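Local coordinates for protein hemin degrading factor (Pseudomonas aeruginosa, PDB 4MF9) that binds heme and carries it in the cytoplasm of the bacterium, probably handing it to the heme oxygenase HemO, and probably degrades heme itself, at residues P261-V266 / I333-A339; V89-K93 / Q273-G277; S46-V51 / Q143-G149. All coordinates share one frame; numbering follows the deposited sequence.

Contact 1: residues P261-V266 / I333-A339; sequences PIMVFV and IVQLFGA. With HEM (protoporphyrin IX containing Fe), chain C.
Met263 and Phe265 pair with Phe337 and Gln335 in two neighbouring antiparallel strands. The backbones bond at both hydrogen-bonded pairs. Met263 N gives to Phe337 O at 2.9 Å, and Phe337 N returns a bond to Met263 O. Phe265 and Gln335 repeat the exchange. Phe265 N gives to Gln335 O at 2.9 Å. Beyond the last pair, Ala339 N still donates to Pro261 O. CA-H...O contacts from Leu336 CA to Met263 O and from Val334 CA to Phe265 O fill the steps between these bonds.

The two strands lie in the middle of an antiparallel sheet to which both HemS/ChuX domain ranges contribute strands, and one face of that sheet forms a wall of the heme pocket. Met263, Phe265, Gln335 and Phe337 all point to this face.

The aromatic contact is made by Phe265 and Phe337. Their planes stand 57° apart, and Phe265 CE1 lies 3.6 Å from Phe337 CD2. Phe337 CE2 sits over one face of the Phe265 ring, near its rim. With CG anti to its carbonyl carbon (chi1 -77°), Phe265 sends its far end to the porphyrin. Its CZ comes within 3.5 Å of heme CHA. Heme CAA lies over one face of Phe337, while Phe337 CZ reaches heme O1D at 3.5 Å.

The aliphatic contacts fall into two groups. On the heme face, the Met263 chain bends at chi3 (74°), and SD lies 3.9 Å from the heme methyl CMA. On the other face, Val264 CG1 meets Val334 CG2 at 3.8 Å. Phe252 of helix 247-258 packs on Val264 and Leu336 there.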
loop_
_atom_site.group_PDB
_atom_site.type_symbol
_atom_site.label_atom_id
_atom_site.label_comp_id
_atom_site.label_asym_id
_atom_site.label_seq_id
_atom_site.Cartn_x
_atom_site.Cartn_y
_atom_site.Cartn_z
ATOM N N PRO A 261 -16.508 -1.041 -12.801
ATOM C CA PRO A 261 -15.470 -0.204 -12.186
ATOM C C PRO A 261 -15.447 -0.410 -10.670
ATOM O O PRO A 261 -16.463 -0.244 -9.986
ATOM C CB PRO A 261 -15.917 1.219 -12.539
ATOM C CG PRO A 261 -17.420 1.102 -12.717
ATOM C CD PRO A 261 -17.629 -0.249 -13.336
ATOM N N ILE A 262 -14.284 -0.782 -10.149
ATOM C CA ILE A 262 -14.148 -1.077 -8.731
ATOM C C ILE A 262 -13.066 -0.190 -8.130
ATOM O O ILE A 262 -12.475 0.626 -8.830
ATOM C CB ILE A 262 -13.776 -2.538 -8.529
ATOM C CG1 ILE A 262 -12.453 -2.835 -9.235
ATOM C CG2 ILE A 262 -14.889 -3.442 -9.080
ATOM C CD1 ILE A 262 -11.941 -4.246 -9.022
ATOM N N MET A 263 -12.820 -0.305 -6.847
ATOM C CA MET A 263 -11.733 0.351 -6.148
ATOM C C MET A 263 -10.908 -0.686 -5.428
ATOM O O MET A 263 -11.456 -1.513 -4.773
ATOM C CB MET A 263 -12.246 1.368 -5.150
ATOM C CG MET A 263 -13.074 2.455 -5.743
ATOM S SD MET A 263 -13.687 3.671 -4.620
ATOM C CE MET A 263 -12.162 4.533 -4.340
ATOM N N VAL A 264 -9.607 -0.630 -5.578
ATOM C CA VAL A 264 -8.737 -1.537 -4.945
ATOM C C VAL A 264 -7.755 -0.777 -4.052
ATOM O O VAL A 264 -6.975 -0.053 -4.573
ATOM C CB VAL A 264 -7.945 -2.376 -5.991
ATOM C CG1 VAL A 264 -7.002 -3.309 -5.334
ATOM C CG2 VAL A 264 -8.859 -3.112 -6.947
ATOM N N PHE A 265 -7.822 -1.013 -2.744
ATOM C CA PHE A 265 -6.987 -0.341 -1.742
ATOM C C PHE A 265 -5.898 -1.295 -1.293
ATOM O O PHE A 265 -6.188 -2.396 -0.835
ATOM C CB PHE A 265 -7.818 0.010 -0.486
ATOM C CG PHE A 265 -8.729 1.207 -0.642
ATOM C CD1 PHE A 265 -9.808 1.178 -1.518
ATOM C CD2 PHE A 265 -8.539 2.335 0.137
ATOM C CE1 PHE A 265 -10.651 2.275 -1.635
ATOM C CE2 PHE A 265 -9.375 3.433 0.020
ATOM C CZ PHE A 265 -10.426 3.401 -0.872
ATOM N N VAL A 266 -4.675 -0.898 -1.395
ATOM C CA VAL A 266 -3.569 -1.643 -0.862
ATOM C C VAL A 266 -2.593 -0.753 -0.124
ATOM O O VAL A 266 -2.156 0.179 -0.643
ATOM C CB VAL A 266 -2.815 -2.398 -1.995
ATOM C CG1 VAL A 266 -1.528 -3.000 -1.517
ATOM C CG2 VAL A 266 -3.698 -3.487 -2.579
ATOM N N ILE A 333 -4.546 -7.039 3.907
ATOM C CA ILE A 333 -3.895 -7.175 2.619
ATOM C C ILE A 333 -4.340 -6.275 1.484
ATOM O O ILE A 333 -3.583 -5.579 0.839
ATOM C CB ILE A 333 -3.920 -8.664 2.178
ATOM C CG1 ILE A 333 -3.244 -9.553 3.208
ATOM C CG2 ILE A 333 -3.394 -8.864 0.791
ATOM C CD1 ILE A 333 -3.624 -10.993 3.133
ATOM N N VAL A 334 -5.641 -6.303 1.256
ATOM C CA VAL A 334 -6.273 -5.554 0.236
ATOM C C VAL A 334 -7.755 -5.362 0.547
ATOM O O VAL A 334 -8.287 -6.179 1.202
ATOM C CB VAL A 334 -6.147 -6.293 -1.082
ATOM C CG1 VAL A 334 -6.739 -7.662 -0.964
ATOM C CG2 VAL A 334 -6.711 -5.521 -2.237
ATOM N N GLN A 335 -8.354 -4.296 0.095
ATOM C CA GLN A 335 -9.781 -4.064 0.262
ATOM C C GLN A 335 -10.376 -3.713 -1.069
ATOM O O GLN A 335 -9.774 -2.993 -1.807
ATOM C CB GLN A 335 -10.061 -2.877 1.160
ATOM C CG GLN A 335 -9.756 -2.989 2.618
ATOM C CD GLN A 335 -10.024 -1.653 3.317
ATOM O OE1 GLN A 335 -10.986 -1.494 4.042
ATOM N NE2 GLN A 335 -9.202 -0.694 3.029
ATOM N N LEU A 336 -11.579 -4.168 -1.305
ATOM C CA LEU A 336 -12.298 -3.847 -2.497
ATOM C C LEU A 336 -13.589 -3.087 -2.204
ATOM O O LEU A 336 -14.326 -3.492 -1.379
ATOM C CB LEU A 336 -12.621 -5.107 -3.241
ATOM C CG LEU A 336 -11.570 -5.538 -4.237
ATOM C CD1 LEU A 336 -10.346 -5.903 -3.481
ATOM C CD2 LEU A 336 -12.106 -6.678 -5.045
ATOM N N PHE A 337 -13.838 -2.032 -2.953
ATOM C CA PHE A 337 -15.133 -1.364 -2.895
ATOM C C PHE A 337 -15.622 -1.227 -4.328
ATOM O O PHE A 337 -14.900 -1.580 -5.281
ATOM C CB PHE A 337 -15.030 0.040 -2.291
ATOM C CG PHE A 337 -14.482 0.080 -0.887
ATOM C CD1 PHE A 337 -15.322 0.345 0.195
ATOM C CD2 PHE A 337 -13.120 -0.097 -0.651
ATOM C CE1 PHE A 337 -14.828 0.406 1.479
ATOM C CE2 PHE A 337 -12.620 -0.033 0.639
ATOM C CZ PHE A 337 -13.479 0.211 1.706
ATOM N N GLY A 338 -16.835 -0.702 -4.485
ATOM C CA GLY A 338 -17.303 -0.287 -5.795
ATOM C C GLY A 338 -16.881 1.149 -6.034
ATOM O O GLY A 338 -16.695 1.921 -5.093
ATOM N N ALA A 339 -16.711 1.522 -7.294
ATOM C CA ALA A 339 -16.333 2.894 -7.594
ATOM C C ALA A 339 -17.484 3.836 -7.249
ATOM O O ALA A 339 -18.631 3.577 -7.611
ATOM C CB ALA A 339 -15.941 3.019 -9.060
HETATM C CHA HEM C . -12.369 5.039 1.554
HETATM C CHB HEM C . -12.712 8.693 -1.438
HETATM C CHC HEM C . -9.760 11.219 1.395
HETATM C CHD HEM C . -8.594 7.150 3.631
HETATM C C1A HEM C . -12.781 5.854 0.539
HETATM C C2A HEM C . -13.809 5.555 -0.400
HETATM C C3A HEM C . -13.909 6.583 -1.208
HETATM C C4A HEM C . -12.926 7.491 -0.817
HETATM C CMA HEM C . -14.859 6.690 -2.367
HETATM C CAA HEM C . -14.673 4.346 -0.475
HETATM C CBA HEM C . -16.201 4.581 -0.594
HETATM C CGA HEM C . -16.678 5.063 0.727
HETATM O O1A HEM C . -17.444 6.018 0.821
HETATM O O2A HEM C . -16.274 4.484 1.699
HETATM C C1B HEM C . -11.925 9.677 -0.855
HETATM C C2B HEM C . -11.873 10.946 -1.449
HETATM C C3B HEM C . -11.067 11.700 -0.688
HETATM C C4B HEM C . -10.609 10.821 0.411
HETATM C CMB HEM C . -12.622 11.377 -2.675
HETATM C CAB HEM C . -10.783 13.133 -0.995
HETATM C CBB HEM C . -9.693 13.770 -0.697
HETATM C C1C HEM C . -9.185 10.368 2.264
HETATM C C2C HEM C . -8.303 10.729 3.261
HETATM C C3C HEM C . -7.960 9.584 3.913
HETATM C C4C HEM C . -8.638 8.491 3.303
HETATM C CMC HEM C . -7.839 12.118 3.575
HETATM C CAC HEM C . -7.045 9.503 5.026
HETATM C CBC HEM C . -6.667 8.313 5.388
HETATM C C1D HEM C . -9.564 6.209 3.263
HETATM C C2D HEM C . -9.668 4.828 3.824
HETATM C C3D HEM C . -10.730 4.275 3.242
HETATM C C4D HEM C . -11.261 5.295 2.332
HETATM C CMD HEM C . -8.801 4.129 4.849
HETATM C CAD HEM C . -11.244 2.879 3.476
HETATM C CBD HEM C . -12.477 2.951 4.377
HETATM C CGD HEM C . -12.983 1.709 5.045
HETATM O O1D HEM C . -14.166 1.488 4.902
HETATM O O2D HEM C . -12.299 0.966 5.731
HETATM N NA HEM C . -12.239 7.052 0.260
HETATM N NB HEM C . -11.172 9.624 0.254
HETATM N NC HEM C . -9.362 9.048 2.326
HETATM N ND HEM C . -10.531 6.414 2.381
HETATM FE FE HEM C . -10.850 7.950 1.422
#

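Contact 2: residues V89-K93 / Q273-G277; sequences VHERK and QIHTG
Gln273 reaches across to His90, and Arg92 to His275, in two side-chain hydrogen bonds. Gln273 NE2 donates to His90 ND1 at 3.0 Å, in a bent bond tilted 32° from the imidazole plane. Arg92 NE donates to His275 ND1, also at 3.0 Å. This second bond meets the His275 ring at its edge, in its plane, with the guanidinium turned 48° from the ring. Gln273 O lies over one face of the His90 ring, and His275 CB is 3.6 Å from His90 NE2.

The two strands belong to different sheets and cross at 60°. One is from the first HemS/ChuX domain range and the other from the second, and their facing side chains fill the space between the sheets.

A second shell holds these groups. His90 NE2 donates onward to Val264 O of the adjacent strand. Gln273 OE1 bonds Thr83 OG1, and its NE2 also bonds Ala81 O. The Arg92 chain bends at chi2, and NH1 makes a salt bridge to Asp114, which fixes the far end of the guanidinium while NE serves His275, itself stacked on Phe296.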
loop_
_atom_site.group_PDB
_atom_site.type_symbol
_atom_site.label_atom_id
_atom_site.label_comp_id
_atom_site.label_asym_id
_atom_site.label_seq_id
_atom_site.Cartn_x
_atom_site.Cartn_y
_atom_site.Cartn_z
ATOM N N VAL A 89 1.015 -6.394 -3.823
ATOM C CA VAL A 89 1.708 -5.284 -4.455
ATOM C C VAL A 89 0.788 -4.548 -5.418
ATOM O O VAL A 89 0.183 -5.157 -6.303
ATOM C CB VAL A 89 2.912 -5.781 -5.273
ATOM C CG1 VAL A 89 3.593 -4.611 -5.947
ATOM C CG2 VAL A 89 3.876 -6.556 -4.385
ATOM N N HIS A 90 0.722 -3.231 -5.252
ATOM C CA HIS A 90 -0.114 -2.357 -6.063
ATOM C C HIS A 90 0.800 -1.455 -6.926
ATOM O O HIS A 90 1.604 -0.681 -6.388
ATOM C CB HIS A 90 -0.950 -1.519 -5.089
ATOM C CG HIS A 90 -2.172 -0.884 -5.679
ATOM N ND1 HIS A 90 -2.117 0.100 -6.642
ATOM C CD2 HIS A 90 -3.481 -1.029 -5.364
ATOM C CE1 HIS A 90 -3.343 0.511 -6.921
ATOM N NE2 HIS A 90 -4.188 -0.164 -6.165
ATOM N N GLU A 91 0.715 -1.538 -8.233
ATOM C CA GLU A 91 1.459 -0.681 -9.136
ATOM C C GLU A 91 0.559 0.126 -10.018
ATOM O O GLU A 91 -0.112 -0.405 -10.857
ATOM C CB GLU A 91 2.467 -1.460 -10.012
ATOM C CG GLU A 91 3.500 -2.210 -9.255
ATOM C CD GLU A 91 4.477 -3.046 -10.078
ATOM O OE1 GLU A 91 4.569 -2.968 -11.256
ATOM O OE2 GLU A 91 5.189 -3.737 -9.448
ATOM N N ARG A 92 0.595 1.436 -9.891
ATOM C CA ARG A 92 -0.281 2.296 -10.656
ATOM C C ARG A 92 0.504 3.319 -11.439
ATOM O O ARG A 92 1.417 3.880 -10.936
ATOM C CB ARG A 92 -1.267 2.997 -9.765
ATOM C CG ARG A 92 -2.514 3.528 -10.407
ATOM C CD ARG A 92 -3.187 2.518 -11.294
ATOM N NE ARG A 92 -4.527 2.924 -11.717
ATOM C CZ ARG A 92 -4.799 3.710 -12.726
ATOM N NH1 ARG A 92 -3.849 4.260 -13.446
ATOM N NH2 ARG A 92 -6.049 3.995 -12.988
ATOM N N LYS A 93 0.112 3.576 -12.663
ATOM C CA LYS A 93 0.804 4.520 -13.517
ATOM C C LYS A 93 0.036 5.802 -13.736
ATOM O O LYS A 93 -1.166 5.767 -13.835
ATOM C CB LYS A 93 1.134 3.904 -14.853
ATOM C CG LYS A 93 2.094 2.774 -14.807
ATOM C CD LYS A 93 2.380 2.333 -16.204
ATOM C CE LYS A 93 2.820 0.907 -16.242
ATOM N NZ LYS A 93 3.081 0.511 -17.646
ATOM N N GLN A 273 -2.504 3.052 -1.259
ATOM C CA GLN A 273 -2.581 3.331 -2.687
ATOM C C GLN A 273 -3.869 2.715 -3.246
ATOM O O GLN A 273 -4.242 1.604 -2.884
ATOM C CB GLN A 273 -1.362 2.737 -3.399
ATOM C CG GLN A 273 -1.290 3.005 -4.892
ATOM C CD GLN A 273 0.117 2.757 -5.464
ATOM O OE1 GLN A 273 1.121 3.242 -4.927
ATOM N NE2 GLN A 273 0.184 2.001 -6.547
ATOM N N ILE A 274 -4.534 3.447 -4.135
ATOM C CA ILE A 274 -5.881 3.092 -4.571
ATOM C C ILE A 274 -5.943 3.072 -6.094
ATOM O O ILE A 274 -5.371 3.940 -6.759
ATOM C CB ILE A 274 -6.914 4.130 -4.041
ATOM C CG1 ILE A 274 -6.751 4.339 -2.537
ATOM C CG2 ILE A 274 -8.336 3.688 -4.331
ATOM C CD1 ILE A 274 -7.312 5.673 -2.024
ATOM N N HIS A 275 -6.609 2.062 -6.642
ATOM C CA HIS A 275 -6.947 2.042 -8.057
ATOM C C HIS A 275 -8.451 2.185 -8.181
ATOM O O HIS A 275 -9.186 1.474 -7.508
ATOM C CB HIS A 275 -6.546 0.723 -8.690
ATOM C CG HIS A 275 -7.232 0.452 -9.999
ATOM N ND1 HIS A 275 -6.885 1.098 -11.167
ATOM C CD2 HIS A 275 -8.249 -0.384 -10.318
ATOM C CE1 HIS A 275 -7.649 0.660 -12.153
ATOM N NE2 HIS A 275 -8.493 -0.234 -11.664
ATOM N N THR A 276 -8.903 3.104 -9.031
ATOM C CA THR A 276 -10.322 3.226 -9.346
ATOM C C THR A 276 -10.528 2.912 -10.822
ATOM O O THR A 276 -9.837 3.456 -11.679
ATOM C CB THR A 276 -10.855 4.634 -9.042
ATOM O OG1 THR A 276 -10.647 4.938 -7.655
ATOM C CG2 THR A 276 -12.337 4.723 -9.353
ATOM N N GLY A 277 -11.459 2.014 -11.114
ATOM C CA GLY A 277 -11.760 1.669 -12.489
ATOM C C GLY A 277 -11.918 0.180 -12.670
ATOM O O GLY A 277 -11.832 -0.587 -11.711
#

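Contact 3: residues S46-V51 / Q143-G149; sequences SEGELV and QVFDQQG
Gly48 N donates to Gly149 O at 2.8 Å, which ties the first turn of helix 47-51 to the type I beta turn Asp146-Gly149. The bond lies in the carbonyl plane, on a lone pair. Helix 47-51 and strand 143-146 run at 134° to each other, with axes 8.8 Å apart at closest. Within the turn, Asp146 OD1 accepts from Gln148 N to make an Asx turn.

Phe145 carries the side-chain packing. Gly48 CA sits over one face of its ring, 3.8 Å from the centroid, as a CH-pi contact. Val51 CG2 reaches the far end of the ring, 3.4 Å from CZ. Glu47 CG lies 3.6 Å from Phe145 CE1. The Glu47 chain is extended, with CG anti to the backbone N (chi1 -171°), and this carries its carboxylate past the ring. A water then donates to both Glu47 OE2, at 2.8 Å, and Gln143 OE1. Lys154 makes a salt bridge to the same Glu47 oxygen, and Ser141 holds Gln143 NE2.

Ser46 CB packs against Gln148 O. Ser46 OG accepts from Glu49 N, while Glu49 OE1 takes bonds from both Ser46 N and Ser46 OG. These reciprocal bonds form a capping box at the start of a helix that packs on the antiparallel sheet built mainly from strands of the first HemS/ChuX range.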
loop_
_atom_site.group_PDB
_atom_site.type_symbol
_atom_site.label_atom_id
_atom_site.label_comp_id
_atom_site.label_asym_id
_atom_site.label_seq_id
_atom_site.Cartn_x
_atom_site.Cartn_y
_atom_site.Cartn_z
ATOM N N SER A 46 17.415 -4.699 7.075
ATOM C CA SER A 46 16.241 -4.076 6.478
ATOM C C SER A 46 16.556 -3.629 5.051
ATOM O O SER A 46 17.724 -3.417 4.703
ATOM C CB SER A 46 15.789 -2.882 7.305
ATOM O OG SER A 46 16.715 -1.819 7.210
ATOM N N GLU A 47 15.519 -3.504 4.223
ATOM C CA GLU A 47 15.681 -2.987 2.868
ATOM C C GLU A 47 16.261 -1.578 2.894
ATOM O O GLU A 47 17.053 -1.215 2.027
ATOM C CB GLU A 47 14.342 -2.997 2.114
ATOM C CG GLU A 47 14.471 -2.677 0.617
ATOM C CD GLU A 47 13.158 -2.822 -0.137
ATOM O OE1 GLU A 47 12.133 -3.179 0.494
ATOM O OE2 GLU A 47 13.155 -2.588 -1.369
ATOM N N GLY A 48 15.869 -0.789 3.896
ATOM C CA GLY A 48 16.375 0.565 4.047
ATOM C C GLY A 48 17.888 0.627 4.204
ATOM O O GLY A 48 18.547 1.469 3.591
ATOM N N GLU A 49 18.408 -0.267 5.010
ATOM C CA GLU A 49 19.824 -0.410 5.223
ATOM C C GLU A 49 20.533 -0.815 3.948
ATOM O O GLU A 49 21.530 -0.278 3.612
ATOM C CB GLU A 49 20.072 -1.428 6.272
ATOM C CG GLU A 49 19.835 -0.945 7.653
ATOM C CD GLU A 49 19.853 -2.080 8.662
ATOM O OE1 GLU A 49 18.818 -2.756 8.855
ATOM O OE2 GLU A 49 20.932 -2.307 9.197
ATOM N N LEU A 50 19.920 -1.735 3.234
ATOM C CA LEU A 50 20.455 -2.246 1.972
ATOM C C LEU A 50 20.576 -1.108 0.965
ATOM O O LEU A 50 21.626 -0.930 0.338
ATOM C CB LEU A 50 19.563 -3.356 1.404
ATOM C CG LEU A 50 20.218 -4.585 0.756
ATOM C CD1 LEU A 50 19.221 -5.416 -0.037
ATOM C CD2 LEU A 50 21.365 -4.198 -0.136
ATOM N N VAL A 51 19.508 -0.328 0.823
ATOM C CA VAL A 51 19.524 0.830 -0.071
ATOM C C VAL A 51 20.576 1.870 0.348
ATOM O O VAL A 51 21.289 2.422 -0.494
ATOM C CB VAL A 51 18.118 1.470 -0.180
ATOM C CG1 VAL A 51 18.170 2.740 -1.014
ATOM C CG2 VAL A 51 17.126 0.476 -0.784
ATOM N N GLN A 143 12.750 6.094 -3.350
ATOM C CA GLN A 143 12.305 5.051 -2.464
ATOM C C GLN A 143 12.289 5.493 -0.996
ATOM O O GLN A 143 13.256 5.969 -0.506
ATOM C CB GLN A 143 13.090 3.746 -2.627
ATOM C CG GLN A 143 13.263 3.268 -4.060
ATOM C CD GLN A 143 13.768 1.828 -4.222
ATOM O OE1 GLN A 143 14.037 1.147 -3.303
ATOM N NE2 GLN A 143 13.832 1.403 -5.426
ATOM N N VAL A 144 11.174 5.279 -0.328
ATOM C CA VAL A 144 10.976 5.755 1.037
ATOM C C VAL A 144 10.917 4.584 2.010
ATOM O O VAL A 144 10.279 3.561 1.719
ATOM C CB VAL A 144 9.664 6.587 1.147
ATOM C CG1 VAL A 144 9.429 7.031 2.592
ATOM C CG2 VAL A 144 9.732 7.802 0.229
ATOM N N PHE A 145 11.546 4.751 3.175
ATOM C CA PHE A 145 11.587 3.707 4.202
ATOM C C PHE A 145 11.166 4.204 5.587
ATOM O O PHE A 145 11.347 5.385 5.912
ATOM C CB PHE A 145 12.986 3.078 4.236
ATOM C CG PHE A 145 13.391 2.489 2.917
ATOM C CD1 PHE A 145 13.052 1.179 2.596
ATOM C CD2 PHE A 145 14.065 3.261 1.974
ATOM C CE1 PHE A 145 13.396 0.635 1.368
ATOM C CE2 PHE A 145 14.409 2.717 0.735
ATOM C CZ PHE A 145 14.071 1.405 0.437
ATOM N N ASP A 146 10.588 3.305 6.390
ATOM C CA ASP A 146 10.043 3.681 7.701
ATOM C C ASP A 146 11.070 3.572 8.838
ATOM O O ASP A 146 12.237 3.282 8.593
ATOM C CB ASP A 146 8.733 2.920 8.030
ATOM C CG ASP A 146 8.927 1.420 8.225
ATOM O OD1 ASP A 146 10.044 0.966 8.535
ATOM O OD2 ASP A 146 7.928 0.673 8.080
ATOM N N GLN A 147 10.627 3.735 10.070
ATOM C CA GLN A 147 11.508 3.722 11.188
ATOM C C GLN A 147 12.252 2.420 11.363
ATOM O O GLN A 147 13.257 2.379 12.037
ATOM C CB GLN A 147 10.757 4.052 12.433
ATOM C CG GLN A 147 11.318 5.239 13.094
ATOM C CD GLN A 147 11.155 6.402 12.262
ATOM O OE1 GLN A 147 12.065 7.137 12.085
ATOM N NE2 GLN A 147 9.991 6.574 11.732
ATOM N N GLN A 148 11.725 1.342 10.809
ATOM C CA GLN A 148 12.350 0.021 10.913
ATOM C C GLN A 148 13.129 -0.366 9.653
ATOM O O GLN A 148 13.657 -1.482 9.553
ATOM C CB GLN A 148 11.306 -1.051 11.252
ATOM C CG GLN A 148 10.737 -0.931 12.680
ATOM C CD GLN A 148 9.809 0.257 12.853
ATOM O OE1 GLN A 148 10.089 1.173 13.627
ATOM N NE2 GLN A 148 8.691 0.242 12.142
ATOM N N GLY A 149 13.182 0.544 8.684
ATOM C CA GLY A 149 13.868 0.257 7.429
ATOM C C GLY A 149 13.024 -0.478 6.395
ATOM O O GLY A 149 13.525 -0.873 5.334
HETATM O O HOH W 1 15.050 -1.253 -2.873
#

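Overall arrangement
Contacts 1 and 2 adjoin, with centres 9 Å apart. Strands 262-268 and 271-277 are neighbours in one sheet, probably joined by hydrogen bonds such as Val264 N to His275 O. Phe265 CE2 also packs on Ile274 CD1 at 3.7 Å. Contact 1 lies directly on the heme. Contact 2 lies behind this wall, although the side chain of Ile274 is about 5 Å from the heme and about 8 Å from that of the axial ligand His215. Contact 3 is remote. Its centre is about 27 Å from that of contact 1 and 22 Å from that of contact 2. It shares with contact 2 the other sheet, through strands 138-146 and 88-93.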